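Local coordinates for protein hydrolase, haloacid dehalogenase-like family (Porphyromonas gingivalis, PDB 2I6X) that probably acts as a hydrolase of the haloacid dehalogenase superfamily, though its natural substrate is not established, at residues 60-65 / 77-82; 50-55 / 114-119; 93-98 / 131-136; 37-42 / 64-69. All coordinates share one frame; numbering follows the deposited sequence. Where two conformers were deposited one is given.

Contact 1 (60-65 / 77-82); sequences EEFRTE and QQVYDA
One turn of helix before Arg63, which packs on Val79, the carbonyl oxygen Glu60 O is gripped twice by the same residue. Thr64 OG1 donates to Glu60 O at 2.8 Å while Thr64 N reaches it at 3.1 Å, and the two come from opposite faces of the carbonyl plane. Across to 77-82 the contact is wholly apolar, and Val79 makes both contacts, one with each methyl. CG1 meets the Phe62 ring at its edge, 3.9 Å from Phe62 CE2. The other branch goes to the arginine: Val79 CG2 lies 4.0 Å from Arg63 CD, touching the aliphatic stem. The stem bends at chi3 (24°), and beyond the bend Arg63 NE pairs with Glu59. Helix 115-121 closes this seam, with Tyr116 touching both Phe62 and Val79, while Leu52 and Phe49 of helix 48-54 pack on Phe62. Helices 59-70 and 76-83 follow each other in the chain and belong to what is probably the cap.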
loop_
_atom_site.group_PDB
_atom_site.type_symbol
_atom_site.label_atom_id
_atom_site.label_comp_id
_atom_site.label_asym_id
_atom_site.label_seq_id
_atom_site.Cartn_x
_atom_site.Cartn_y
_atom_site.Cartn_z
ATOM N N GLU A 60 0.963 15.825 -10.878
ATOM C CA GLU A 60 0.583 16.923 -11.783
ATOM C C GLU A 60 0.124 16.436 -13.146
ATOM O O GLU A 60 -0.875 16.932 -13.684
ATOM C CB GLU A 60 1.749 17.917 -11.944
ATOM C CG GLU A 60 1.649 18.886 -13.142
ATOM C CD GLU A 60 1.297 20.331 -12.773
ATOM O OE1 GLU A 60 1.617 21.227 -13.590
ATOM O OE2 GLU A 60 0.709 20.574 -11.692
ATOM N N GLU A 61 0.869 15.479 -13.702
ATOM C CA GLU A 61 0.556 14.900 -15.003
ATOM C C GLU A 61 -0.760 14.106 -15.021
ATOM O O GLU A 61 -1.551 14.241 -15.959
ATOM C CB GLU A 61 1.717 14.033 -15.503
ATOM C CG GLU A 61 2.941 14.824 -15.951
ATOM C CD GLU A 61 4.083 13.918 -16.377
ATOM O OE1 GLU A 61 4.378 12.938 -15.654
ATOM O OE2 GLU A 61 4.686 14.182 -17.442
ATOM N N PHE A 62 -0.993 13.308 -13.979
ATOM C CA PHE A 62 -2.217 12.516 -13.838
ATOM C C PHE A 62 -3.472 13.391 -13.723
ATOM O O PHE A 62 -4.520 13.086 -14.307
ATOM C CB PHE A 62 -2.080 11.582 -12.629
ATOM C CG PHE A 62 -3.389 11.083 -12.069
ATOM C CD1 PHE A 62 -3.985 9.915 -12.575
ATOM C CD2 PHE A 62 -4.004 11.754 -10.987
ATOM C CE1 PHE A 62 -5.195 9.420 -12.030
ATOM C CE2 PHE A 62 -5.229 11.285 -10.426
ATOM C CZ PHE A 62 -5.821 10.103 -10.937
ATOM N N ARG A 63 -3.358 14.484 -12.985
ATOM C CA ARG A 63 -4.487 15.351 -12.765
ATOM C C ARG A 63 -4.823 16.158 -14.019
ATOM O O ARG A 63 -5.998 16.352 -14.350
ATOM C CB ARG A 63 -4.206 16.255 -11.567
ATOM C CG ARG A 63 -5.411 16.998 -11.055
ATOM C CD ARG A 63 -5.160 17.583 -9.676
ATOM N NE ARG A 63 -3.742 17.813 -9.393
ATOM C CZ ARG A 63 -3.076 18.911 -9.729
ATOM N NH1 ARG A 63 -3.705 19.876 -10.384
ATOM N NH2 ARG A 63 -1.779 19.027 -9.440
ATOM N N THR A 64 -3.783 16.611 -14.716
ATOM C CA THR A 64 -3.932 17.271 -15.993
ATOM C C THR A 64 -4.683 16.353 -16.958
ATOM O O THR A 64 -5.661 16.769 -17.589
ATOM C CB THR A 64 -2.554 17.665 -16.588
ATOM O OG1 THR A 64 -1.891 18.568 -15.697
ATOM C CG2 THR A 64 -2.712 18.354 -17.963
ATOM N N GLU A 65 -4.232 15.105 -17.072
ATOM C CA GLU A 65 -4.896 14.162 -17.967
ATOM C C GLU A 65 -6.311 13.805 -17.519
ATOM O O GLU A 65 -7.192 13.636 -18.358
ATOM C CB GLU A 65 -4.052 12.897 -18.191
ATOM C CG GLU A 65 -2.733 13.155 -18.871
ATOM C CD GLU A 65 -2.907 13.960 -20.132
ATOM O OE1 GLU A 65 -2.661 15.192 -20.098
ATOM O OE2 GLU A 65 -3.322 13.366 -21.152
ATOM N N GLN A 77 -6.301 19.290 -4.273
ATOM C CA GLN A 77 -7.099 19.123 -3.076
ATOM C C GLN A 77 -8.331 18.272 -3.352
ATOM O O GLN A 77 -8.687 17.408 -2.562
ATOM C CB GLN A 77 -7.450 20.505 -2.491
ATOM C CG GLN A 77 -8.155 20.482 -1.160
ATOM C CD GLN A 77 -9.664 20.369 -1.326
ATOM O OE1 GLN A 77 -10.249 21.012 -2.216
ATOM N NE2 GLN A 77 -10.307 19.553 -0.479
ATOM N N GLN A 78 -8.963 18.497 -4.494
ATOM C CA GLN A 78 -10.144 17.720 -4.903
ATOM C C GLN A 78 -9.885 16.249 -5.094
ATOM O O GLN A 78 -10.711 15.427 -4.715
ATOM C CB GLN A 78 -10.738 18.278 -6.191
ATOM C CG GLN A 78 -11.546 19.536 -5.995
ATOM C CD GLN A 78 -11.999 20.122 -7.333
ATOM O OE1 GLN A 78 -11.205 20.273 -8.268
ATOM N NE2 GLN A 78 -13.278 20.449 -7.424
ATOM N N VAL A 79 -8.750 15.914 -5.703
ATOM C CA VAL A 79 -8.449 14.527 -6.022
ATOM C C VAL A 79 -7.949 13.854 -4.778
ATOM O O VAL A 79 -8.338 12.724 -4.470
ATOM C CB VAL A 79 -7.392 14.386 -7.181
ATOM C CG1 VAL A 79 -7.013 12.910 -7.406
ATOM C CG2 VAL A 79 -7.926 15.005 -8.455
ATOM N N TYR A 80 -7.051 14.542 -4.088
ATOM C CA TYR A 80 -6.570 14.115 -2.779
ATOM C C TYR A 80 -7.747 13.711 -1.852
ATOM O O TYR A 80 -7.771 12.615 -1.299
ATOM C CB TYR A 80 -5.783 15.259 -2.132
ATOM C CG TYR A 80 -5.363 14.951 -0.730
ATOM C CD1 TYR A 80 -4.115 14.401 -0.471
ATOM C CD2 TYR A 80 -6.222 15.203 0.357
ATOM C CE1 TYR A 80 -3.710 14.110 0.832
ATOM C CE2 TYR A 80 -5.837 14.899 1.659
ATOM C CZ TYR A 80 -4.565 14.350 1.884
ATOM O OH TYR A 80 -4.139 14.045 3.162
ATOM N N ASP A 81 -8.712 14.619 -1.708
ATOM C CA ASP A 81 -9.917 14.384 -0.924
ATOM C C ASP A 81 -10.749 13.159 -1.370
ATOM O O ASP A 81 -11.271 12.417 -0.531
ATOM C CB ASP A 81 -10.781 15.640 -0.953
ATOM C CG ASP A 81 -12.101 15.449 -0.259
ATOM O OD1 ASP A 81 -12.143 15.519 0.979
ATOM O OD2 ASP A 81 -13.110 15.240 -0.966
ATOM N N ALA A 82 -10.888 12.964 -2.679
ATOM C CA ALA A 82 -11.585 11.789 -3.205
ATOM C C ALA A 82 -10.806 10.491 -2.992
ATOM O O ALA A 82 -11.386 9.472 -2.600
ATOM C CB ALA A 82 -11.913 11.979 -4.684
#

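Contact 2 (50-55 / 114-119); sequences LDLESG and NPYVLD
The N-cap and first turn of helix 115-121, shortly after core strand 106-111, meet Leu52 of helix 48-54 here; the strand is consistent with the one that carries motif II in HAD proteins. Leu52 reaches out with CG anti to the backbone N (chi1 176°) and divides its two methyls among three residues. Its CD2 rests 3.7 Å from Asn114 CB; CD1 sits 3.7 Å from Pro115 CD. Tyr116 is the third neighbour, Leu52 CD1 approaching Tyr116 CE2 at 4.1 Å, with the two side chains crossing at about a right angle. Asn114 meets the leucine with CB, while its OD1 turns back to cap the helix. With CG set between the backbone N and the carbonyl carbon (chi1 57°), Asn114 OD1 accepts from Val117 N at 3.0 Å, a nearly straight N-cap bond whose donor stands above the carbonyl plane. The Tyr116 hydroxyl makes a weak hydrogen bond with Glu59, and Leu83 of helix 76-83 packs on both Asn114 and Tyr116. No hydrogen bond joins 50-55 to 114-119: their contact is apolar, and the capping bond serves helix 115-121 itself and not the interface.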
loop_
_atom_site.group_PDB
_atom_site.type_symbol
_atom_site.label_atom_id
_atom_site.label_comp_id
_atom_site.label_asym_id
_atom_site.label_seq_id
_atom_site.Cartn_x
_atom_site.Cartn_y
_atom_site.Cartn_z
ATOM N N LEU A 50 -3.302 3.606 -13.078
ATOM C CA LEU A 50 -2.084 2.804 -13.040
ATOM C C LEU A 50 -0.846 3.659 -13.265
ATOM O O LEU A 50 0.204 3.388 -12.689
ATOM C CB LEU A 50 -2.104 1.625 -14.032
ATOM C CG LEU A 50 -0.773 0.847 -14.090
ATOM C CD1 LEU A 50 -0.483 0.157 -12.742
ATOM C CD2 LEU A 50 -0.669 -0.146 -15.258
ATOM N N ASP A 51 -0.964 4.668 -14.120
ATOM C CA ASP A 51 0.147 5.584 -14.383
ATOM C C ASP A 51 0.478 6.336 -13.093
ATOM O O ASP A 51 1.639 6.655 -12.829
ATOM C CB ASP A 51 -0.205 6.565 -15.509
ATOM C CG ASP A 51 -0.290 5.893 -16.875
ATOM O OD1 ASP A 51 0.162 4.730 -17.019
ATOM O OD2 ASP A 51 -0.808 6.534 -17.823
ATOM N N LEU A 52 -0.552 6.591 -12.295
ATOM C CA LEU A 52 -0.391 7.242 -11.011
ATOM C C LEU A 52 0.352 6.372 -9.961
ATOM O O LEU A 52 1.229 6.903 -9.271
ATOM C CB LEU A 52 -1.750 7.729 -10.470
ATOM C CG LEU A 52 -1.797 8.358 -9.063
ATOM C CD1 LEU A 52 -1.125 9.732 -9.035
ATOM C CD2 LEU A 52 -3.222 8.434 -8.550
ATOM N N GLU A 53 0.002 5.074 -9.852
ATOM C CA GLU A 53 0.632 4.143 -8.870
ATOM C C GLU A 53 2.050 3.819 -9.231
ATOM O O GLU A 53 2.884 3.645 -8.356
ATOM C CB GLU A 53 -0.047 2.766 -8.804
ATOM C CG GLU A 53 -1.528 2.772 -8.677
ATOM C CD GLU A 53 -2.000 1.697 -7.720
ATOM O OE1 GLU A 53 -1.750 0.492 -8.017
ATOM O OE2 GLU A 53 -2.612 2.093 -6.669
ATOM N N SER A 54 2.281 3.663 -10.530
ATOM C CA SER A 54 3.524 3.164 -11.043
ATOM C C SER A 54 4.547 4.283 -11.174
ATOM O O SER A 54 5.712 4.031 -11.447
ATOM C CB SER A 54 3.288 2.500 -12.398
ATOM O OG SER A 54 3.215 3.457 -13.448
ATOM N N GLY A 55 4.107 5.522 -10.993
ATOM C CA GLY A 55 4.991 6.665 -11.133
ATOM C C GLY A 55 5.176 7.138 -12.561
ATOM O O GLY A 55 5.841 8.145 -12.786
ATOM N N ASN A 114 -0.121 5.862 -4.135
ATOM C CA ASN A 114 -0.029 7.022 -4.971
ATOM C C ASN A 114 0.578 8.134 -4.117
ATOM O O ASN A 114 0.652 7.983 -2.911
ATOM C CB ASN A 114 -1.413 7.351 -5.478
ATOM C CG ASN A 114 -2.386 7.566 -4.362
ATOM O OD1 ASN A 114 -2.362 8.611 -3.684
ATOM N ND2 ASN A 114 -3.247 6.588 -4.139
ATOM N N PRO A 115 1.062 9.229 -4.742
ATOM C CA PRO A 115 1.624 10.383 -4.008
ATOM C C PRO A 115 0.735 11.029 -2.931
ATOM O O PRO A 115 1.276 11.584 -1.972
ATOM C CB PRO A 115 1.888 11.409 -5.113
ATOM C CG PRO A 115 2.007 10.633 -6.309
ATOM C CD PRO A 115 1.154 9.416 -6.194
ATOM N N TYR A 116 -0.591 10.998 -3.117
ATOM C CA TYR A 116 -1.545 11.597 -2.178
ATOM C C TYR A 116 -1.515 10.845 -0.852
ATOM O O TYR A 116 -1.376 11.455 0.208
ATOM C CB TYR A 116 -2.978 11.584 -2.726
ATOM C CG TYR A 116 -3.156 12.225 -4.080
ATOM C CD1 TYR A 116 -3.224 13.615 -4.217
ATOM C CD2 TYR A 116 -3.256 11.439 -5.237
ATOM C CE1 TYR A 116 -3.383 14.197 -5.470
ATOM C CE2 TYR A 116 -3.419 12.019 -6.481
ATOM C CZ TYR A 116 -3.482 13.390 -6.594
ATOM O OH TYR A 116 -3.648 13.948 -7.834
ATOM N N VAL A 117 -1.641 9.524 -0.913
ATOM C CA VAL A 117 -1.633 8.714 0.298
ATOM C C VAL A 117 -0.280 8.865 0.996
ATOM O O VAL A 117 -0.203 8.981 2.211
ATOM C CB VAL A 117 -2.000 7.228 -0.003
ATOM C CG1 VAL A 117 -1.816 6.338 1.236
ATOM C CG2 VAL A 117 -3.446 7.151 -0.463
ATOM N N LEU A 118 0.778 8.912 0.199
ATOM C CA LEU A 118 2.113 9.126 0.718
ATOM C C LEU A 118 2.285 10.490 1.380
ATOM O O LEU A 118 2.938 10.572 2.424
ATOM C CB LEU A 118 3.151 8.920 -0.376
ATOM C CG LEU A 118 3.532 7.472 -0.661
ATOM C CD1 LEU A 118 4.671 7.456 -1.689
ATOM C CD2 LEU A 118 3.923 6.743 0.642
ATOM N N ASP A 119 1.709 11.545 0.796
ATOM C CA ASP A 119 1.674 12.834 1.455
ATOM C C ASP A 119 0.993 12.713 2.841
ATOM O O ASP A 119 1.484 13.275 3.830
ATOM C CB ASP A 119 1.009 13.910 0.571
ATOM C CG ASP A 119 1.895 14.351 -0.644
ATOM O OD1 ASP A 119 3.069 13.908 -0.778
ATOM O OD2 ASP A 119 1.410 15.145 -1.501
#

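Contact 3 (93-98 / 131-136); sequences EKFDYI and RTLDSF
Phe95 lays the edge of its ring on the face of Phe136, with CD1 over the centre of that ring. Phe95 CG stands anti to its carbonyl carbon (chi1 -82°), where the ring can meet Phe136. The centroids are 4.8 Å apart and the planes meet at 54°, a tilted edge-to-face pair, and Phe95 CB adds an off-centre CH-pi contact. The backbone comes closer still, Phe95 O lying 3.4 Å from Phe136 CE1, a contact and not a hydrogen bond. At the edge of the Phe95 ring, Leu133 CD1 is 3.9 Å from Phe95 CZ. Ile98 CG2 touches Phe136 CB at 4.1 Å. The opposite face of Phe136 belongs to Arg131, whose NH1 lies 3.4 Å above the ring plane near the rim. Arg131 is fixed side-on: NE (3.0 Å) and NH1 both donate to Ser135 OG, which lies in the guanidinium plane. Ser135 OG donates a hydrogen bond to Thr132 O, 2.7 Å, in the carbonyl plane, and Asp99 of helix 92-101 pairs with Arg131 NH2. The contact packs helix 92-101 against the loop before edge strand 139-142, with Ile98 and Leu133 on strand 106-111, as in the Rossmann-like core of HAD proteins.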
loop_
_atom_site.group_PDB
_atom_site.type_symbol
_atom_site.label_atom_id
_atom_site.label_comp_id
_atom_site.label_asym_id
_atom_site.label_seq_id
_atom_site.Cartn_x
_atom_site.Cartn_y
_atom_site.Cartn_z
ATOM N N GLU A 93 -3.816 -0.070 16.390
ATOM C CA GLU A 93 -3.340 -1.271 17.069
ATOM C C GLU A 93 -2.367 -2.112 16.242
ATOM O O GLU A 93 -1.418 -2.649 16.795
ATOM C CB GLU A 93 -4.472 -2.097 17.695
ATOM C CG GLU A 93 -5.244 -3.083 16.807
ATOM C CD GLU A 93 -6.313 -3.858 17.622
ATOM O OE1 GLU A 93 -5.940 -4.782 18.404
ATOM O OE2 GLU A 93 -7.530 -3.527 17.495
ATOM N N LYS A 94 -2.585 -2.194 14.930
ATOM C CA LYS A 94 -1.660 -2.911 14.062
ATOM C C LYS A 94 -0.336 -2.171 13.939
ATOM O O LYS A 94 0.712 -2.803 13.875
ATOM C CB LYS A 94 -2.271 -3.206 12.701
ATOM C CG LYS A 94 -3.466 -4.152 12.768
ATOM C CD LYS A 94 -4.060 -4.314 11.380
ATOM C CE LYS A 94 -5.368 -5.090 11.361
ATOM N NZ LYS A 94 -5.888 -5.165 9.957
ATOM N N PHE A 95 -0.368 -0.837 13.957
ATOM C CA PHE A 95 0.894 -0.087 13.993
ATOM C C PHE A 95 1.641 -0.262 15.317
ATOM O O PHE A 95 2.862 -0.411 15.323
ATOM C CB PHE A 95 0.689 1.387 13.645
ATOM C CG PHE A 95 0.636 1.638 12.180
ATOM C CD1 PHE A 95 1.814 1.665 11.421
ATOM C CD2 PHE A 95 -0.584 1.802 11.533
ATOM C CE1 PHE A 95 1.779 1.898 10.022
ATOM C CE2 PHE A 95 -0.635 2.017 10.142
ATOM C CZ PHE A 95 0.556 2.074 9.390
ATOM N N ASP A 96 0.902 -0.250 16.425
ATOM C CA ASP A 96 1.474 -0.571 17.723
ATOM C C ASP A 96 2.148 -1.945 17.729
ATOM O O ASP A 96 3.260 -2.080 18.235
ATOM C CB ASP A 96 0.406 -0.494 18.831
ATOM C CG ASP A 96 0.152 0.928 19.291
ATOM O OD1 ASP A 96 0.965 1.824 18.951
ATOM O OD2 ASP A 96 -0.846 1.164 19.999
ATOM N N TYR A 97 1.471 -2.942 17.152
ATOM C CA TYR A 97 1.979 -4.298 17.100
ATOM C C TYR A 97 3.255 -4.377 16.268
ATOM O O TYR A 97 4.212 -5.036 16.645
ATOM C CB TYR A 97 0.931 -5.265 16.550
ATOM C CG TYR A 97 1.500 -6.645 16.352
ATOM C CD1 TYR A 97 1.954 -7.398 17.448
ATOM C CD2 TYR A 97 1.613 -7.190 15.086
ATOM C CE1 TYR A 97 2.514 -8.671 17.273
ATOM C CE2 TYR A 97 2.171 -8.475 14.888
ATOM C CZ TYR A 97 2.618 -9.201 15.988
ATOM O OH TYR A 97 3.152 -10.451 15.814
ATOM N N ILE A 98 3.249 -3.700 15.136
ATOM C CA ILE A 98 4.392 -3.635 14.243
ATOM C C ILE A 98 5.536 -2.969 14.997
ATOM O O ILE A 98 6.666 -3.394 14.913
ATOM C CB ILE A 98 4.010 -2.869 12.938
ATOM C CG1 ILE A 98 3.147 -3.753 12.052
ATOM C CG2 ILE A 98 5.219 -2.418 12.117
ATOM C CD1 ILE A 98 2.828 -3.077 10.751
ATOM N N ARG A 131 3.285 9.692 14.450
ATOM C CA ARG A 131 4.395 8.958 13.886
ATOM C C ARG A 131 4.213 8.779 12.394
ATOM O O ARG A 131 3.095 8.535 11.920
ATOM C CB ARG A 131 4.603 7.644 14.634
ATOM C CG ARG A 131 5.427 7.881 15.905
ATOM C CD ARG A 131 5.954 6.635 16.529
ATOM N NE ARG A 131 6.680 5.797 15.578
ATOM C CZ ARG A 131 6.975 4.524 15.803
ATOM N NH1 ARG A 131 7.604 3.828 14.888
ATOM N NH2 ARG A 131 6.640 3.942 16.957
ATOM N N THR A 132 5.302 8.950 11.651
ATOM C CA THR A 132 5.237 8.849 10.207
ATOM C C THR A 132 5.296 7.382 9.840
ATOM O O THR A 132 5.789 6.554 10.615
ATOM C CB THR A 132 6.392 9.603 9.505
ATOM O OG1 THR A 132 7.651 9.153 10.030
ATOM C CG2 THR A 132 6.277 11.102 9.721
ATOM N N LEU A 133 4.777 7.068 8.657
ATOM C CA LEU A 133 4.770 5.725 8.139
ATOM C C LEU A 133 6.187 5.166 8.047
ATOM O O LEU A 133 6.431 3.996 8.391
ATOM C CB LEU A 133 4.111 5.733 6.769
ATOM C CG LEU A 133 4.046 4.402 6.031
ATOM C CD1 LEU A 133 2.960 3.552 6.647
ATOM C CD2 LEU A 133 3.825 4.609 4.547
ATOM N N ASP A 134 7.114 6.008 7.604
ATOM C CA ASP A 134 8.491 5.603 7.403
ATOM C C ASP A 134 9.132 5.149 8.731
ATOM O O ASP A 134 10.011 4.286 8.754
ATOM C CB ASP A 134 9.267 6.751 6.748
ATOM C CG ASP A 134 10.238 6.274 5.697
ATOM O OD1 ASP A 134 10.013 6.522 4.486
ATOM O OD2 ASP A 134 11.239 5.639 6.086
ATOM N N SER A 135 8.669 5.709 9.836
ATOM C CA SER A 135 9.233 5.377 11.144
ATOM C C SER A 135 8.953 3.954 11.686
ATOM O O SER A 135 9.515 3.576 12.699
ATOM C CB SER A 135 8.797 6.411 12.187
ATOM O OG SER A 135 7.504 6.106 12.685
ATOM N N PHE A 136 8.080 3.177 11.048
ATOM C CA PHE A 136 7.806 1.801 11.522
ATOM C C PHE A 136 8.629 0.757 10.767
ATOM O O PHE A 136 8.695 -0.398 11.178
ATOM C CB PHE A 136 6.324 1.448 11.403
ATOM C CG PHE A 136 5.432 2.246 12.309
ATOM C CD1 PHE A 136 5.130 1.797 13.587
ATOM C CD2 PHE A 136 4.881 3.450 11.877
ATOM C CE1 PHE A 136 4.291 2.562 14.438
ATOM C CE2 PHE A 136 4.058 4.202 12.704
ATOM C CZ PHE A 136 3.752 3.758 13.985
#

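Contact 4 (37-42 / 64-69); sequences EEMLDP and TELSRY
One face of the Tyr69 ring carries the selenium of Met39, a selenomethionine modelled in two conformers; the contact is that of one of them and so is somewhat tentative. In this copy Met39 SE lies 3.5 Å from Tyr69 CE2, offset toward the rim of the ring. Its line to the Tyr69 centroid leans 27° from the ring normal. The two side chains run past each other in opposite directions, and Met39 CG lies 3.8 Å from Tyr69 OH. A bend at chi3 (-54°) sends the methyl off the ring, and Met39 CE meets Leu66 CD2 at 3.6 Å. Further round the helix, the edge of the Arg68 guanidinium faces Glu65: Arg68 NH2 bonds Glu65 OE1 at 2.7 Å on the syn side of the carboxylate, a salt bridge within one turn. Leu48 and Phe49 of helix 48-54 also touch Met39, while Val33 reaches both Met39 and Leu66. Selenium over a tyrosine face is a Met-aromatic contact, here between the short helix 36-39 and helix 59-70 of the mainly helical insert, probably the cap.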
loop_
_atom_site.group_PDB
_atom_site.type_symbol
_atom_site.label_atom_id
_atom_site.label_comp_id
_atom_site.label_asym_id
_atom_site.label_seq_id
_atom_site.Cartn_x
_atom_site.Cartn_y
_atom_site.Cartn_z
ATOM N N GLU A 37 -15.742 4.084 -11.672
ATOM C CA GLU A 37 -15.834 2.708 -11.221
ATOM C C GLU A 37 -15.083 1.779 -12.181
ATOM O O GLU A 37 -14.357 0.879 -11.754
ATOM C CB GLU A 37 -17.300 2.319 -11.073
ATOM C CG GLU A 37 -17.542 0.937 -10.507
ATOM C CD GLU A 37 -18.830 0.858 -9.705
ATOM O OE1 GLU A 37 -19.335 -0.278 -9.523
ATOM O OE2 GLU A 37 -19.331 1.928 -9.260
ATOM N N GLU A 38 -15.223 2.029 -13.475
ATOM C CA GLU A 38 -14.468 1.252 -14.441
ATOM C C GLU A 38 -12.989 1.671 -14.509
ATOM O O GLU A 38 -12.124 0.835 -14.784
ATOM C CB GLU A 38 -15.162 1.217 -15.821
ATOM C CG GLU A 38 -14.481 1.995 -16.948
ATOM C CD GLU A 38 -15.474 2.490 -17.976
ATOM O OE1 GLU A 38 -15.532 1.922 -19.094
ATOM O OE2 GLU A 38 -16.210 3.445 -17.650
HETATM N N MSE A 39 -12.715 2.954 -14.262
HETATM C CA MSE A 39 -11.339 3.468 -14.226
HETATM C C MSE A 39 -10.541 2.822 -13.094
HETATM O O MSE A 39 -9.343 2.580 -13.236
HETATM C CB MSE A 39 -11.300 5.001 -14.101
HETATM C CG MSE A 39 -11.550 5.772 -15.415
HETATM SE SE MSE A 39 -10.656 7.540 -15.540
HETATM C CE MSE A 39 -11.315 8.326 -13.902
ATOM N N LEU A 40 -11.229 2.536 -11.986
ATOM C CA LEU A 40 -10.649 1.910 -10.789
ATOM C C LEU A 40 -10.748 0.369 -10.729
ATOM O O LEU A 40 -10.387 -0.220 -9.709
ATOM C CB LEU A 40 -11.288 2.505 -9.523
ATOM C CG LEU A 40 -10.510 3.519 -8.673
ATOM C CD1 LEU A 40 -9.502 4.310 -9.478
ATOM C CD2 LEU A 40 -11.409 4.472 -7.878
ATOM N N ASP A 41 -11.230 -0.277 -11.790
ATOM C CA ASP A 41 -11.370 -1.732 -11.823
ATOM C C ASP A 41 -10.113 -2.436 -12.392
ATOM O O ASP A 41 -9.518 -1.950 -13.368
ATOM C CB ASP A 41 -12.650 -2.119 -12.603
ATOM C CG ASP A 41 -12.508 -3.427 -13.375
ATOM O OD1 ASP A 41 -12.844 -4.499 -12.817
ATOM O OD2 ASP A 41 -12.052 -3.388 -14.544
ATOM N N PRO A 42 -9.708 -3.588 -11.786
ATOM C CA PRO A 42 -8.587 -4.445 -12.277
ATOM C C PRO A 42 -8.851 -5.125 -13.630
ATOM O O PRO A 42 -8.646 -6.340 -13.782
ATOM C CB PRO A 42 -8.422 -5.490 -11.165
ATOM C CG PRO A 42 -9.172 -4.930 -9.958
ATOM C CD PRO A 42 -10.291 -4.116 -10.533
ATOM N N THR A 64 -3.783 16.611 -14.716
ATOM C CA THR A 64 -3.932 17.271 -15.993
ATOM C C THR A 64 -4.683 16.353 -16.958
ATOM O O THR A 64 -5.661 16.769 -17.589
ATOM C CB THR A 64 -2.554 17.665 -16.588
ATOM O OG1 THR A 64 -1.891 18.568 -15.697
ATOM C CG2 THR A 64 -2.712 18.354 -17.963
ATOM N N GLU A 65 -4.232 15.105 -17.072
ATOM C CA GLU A 65 -4.896 14.162 -17.967
ATOM C C GLU A 65 -6.311 13.805 -17.519
ATOM O O GLU A 65 -7.192 13.636 -18.358
ATOM C CB GLU A 65 -4.052 12.897 -18.191
ATOM C CG GLU A 65 -2.733 13.155 -18.871
ATOM C CD GLU A 65 -2.907 13.960 -20.132
ATOM O OE1 GLU A 65 -2.661 15.192 -20.098
ATOM O OE2 GLU A 65 -3.322 13.366 -21.152
ATOM N N LEU A 66 -6.520 13.703 -16.211
ATOM C CA LEU A 66 -7.834 13.362 -15.655
ATOM C C LEU A 66 -8.830 14.490 -15.915
ATOM O O LEU A 66 -9.991 14.235 -16.236
ATOM C CB LEU A 66 -7.754 13.102 -14.141
ATOM C CG LEU A 66 -8.546 11.962 -13.467
ATOM C CD1 LEU A 66 -8.814 12.280 -11.994
ATOM C CD2 LEU A 66 -9.846 11.554 -14.148
ATOM N N SER A 67 -8.365 15.726 -15.731
ATOM C CA SER A 67 -9.116 16.932 -16.081
ATOM C C SER A 67 -9.538 16.905 -17.561
ATOM O O SER A 67 -10.718 17.080 -17.875
ATOM C CB SER A 67 -8.277 18.173 -15.807
ATOM O OG SER A 67 -8.057 18.334 -14.420
ATOM N N ARG A 68 -8.579 16.669 -18.455
ATOM C CA ARG A 68 -8.856 16.533 -19.885
ATOM C C ARG A 68 -9.916 15.452 -20.103
ATOM O O ARG A 68 -10.853 15.645 -20.854
ATOM C CB ARG A 68 -7.561 16.204 -20.641
ATOM C CG ARG A 68 -7.631 16.236 -22.197
ATOM C CD ARG A 68 -6.292 15.737 -22.849
ATOM N NE ARG A 68 -5.135 16.102 -22.007
ATOM C CZ ARG A 68 -4.523 17.294 -22.017
ATOM N NH1 ARG A 68 -4.918 18.252 -22.854
ATOM N NH2 ARG A 68 -3.504 17.530 -21.193
ATOM N N TYR A 69 -9.777 14.336 -19.393
ATOM C CA TYR A 69 -10.669 13.178 -19.527
ATOM C C TYR A 69 -12.139 13.467 -19.164
ATOM O O TYR A 69 -13.059 12.990 -19.816
ATOM C CB TYR A 69 -10.089 12.019 -18.701
ATOM C CG TYR A 69 -10.756 10.666 -18.800
ATOM C CD1 TYR A 69 -10.231 9.668 -19.625
ATOM C CD2 TYR A 69 -11.872 10.354 -18.012
ATOM C CE1 TYR A 69 -10.824 8.406 -19.694
ATOM C CE2 TYR A 69 -12.473 9.095 -18.074
ATOM C CZ TYR A 69 -11.942 8.126 -18.901
ATOM O OH TYR A 69 -12.538 6.873 -18.965
#

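In the fold
By first segment the order along the chain is contact 4, 2, 1, 3. Contacts 1 and 4 share Thr64 and Glu65 on helix 59-70 and have centres about 10 Å apart; contact 4 joins that helix to 36-39, contact 1 to 76-83. Contact 1 is nested inside the loop closed by contact 2, whose centre is also about 10 Å away and with which it packs directly. Contact 2 joins the probable cap to the helix following strand 106-111, and its segments alternate along the chain with those of contacts 3 and 4. Contact 3 lies apart, about 32 Å from contact 4 by their centres and on the opposite side of the chain's centre, beside the five-stranded parallel sheet, consistent with a HAD-like protein with a helical cap.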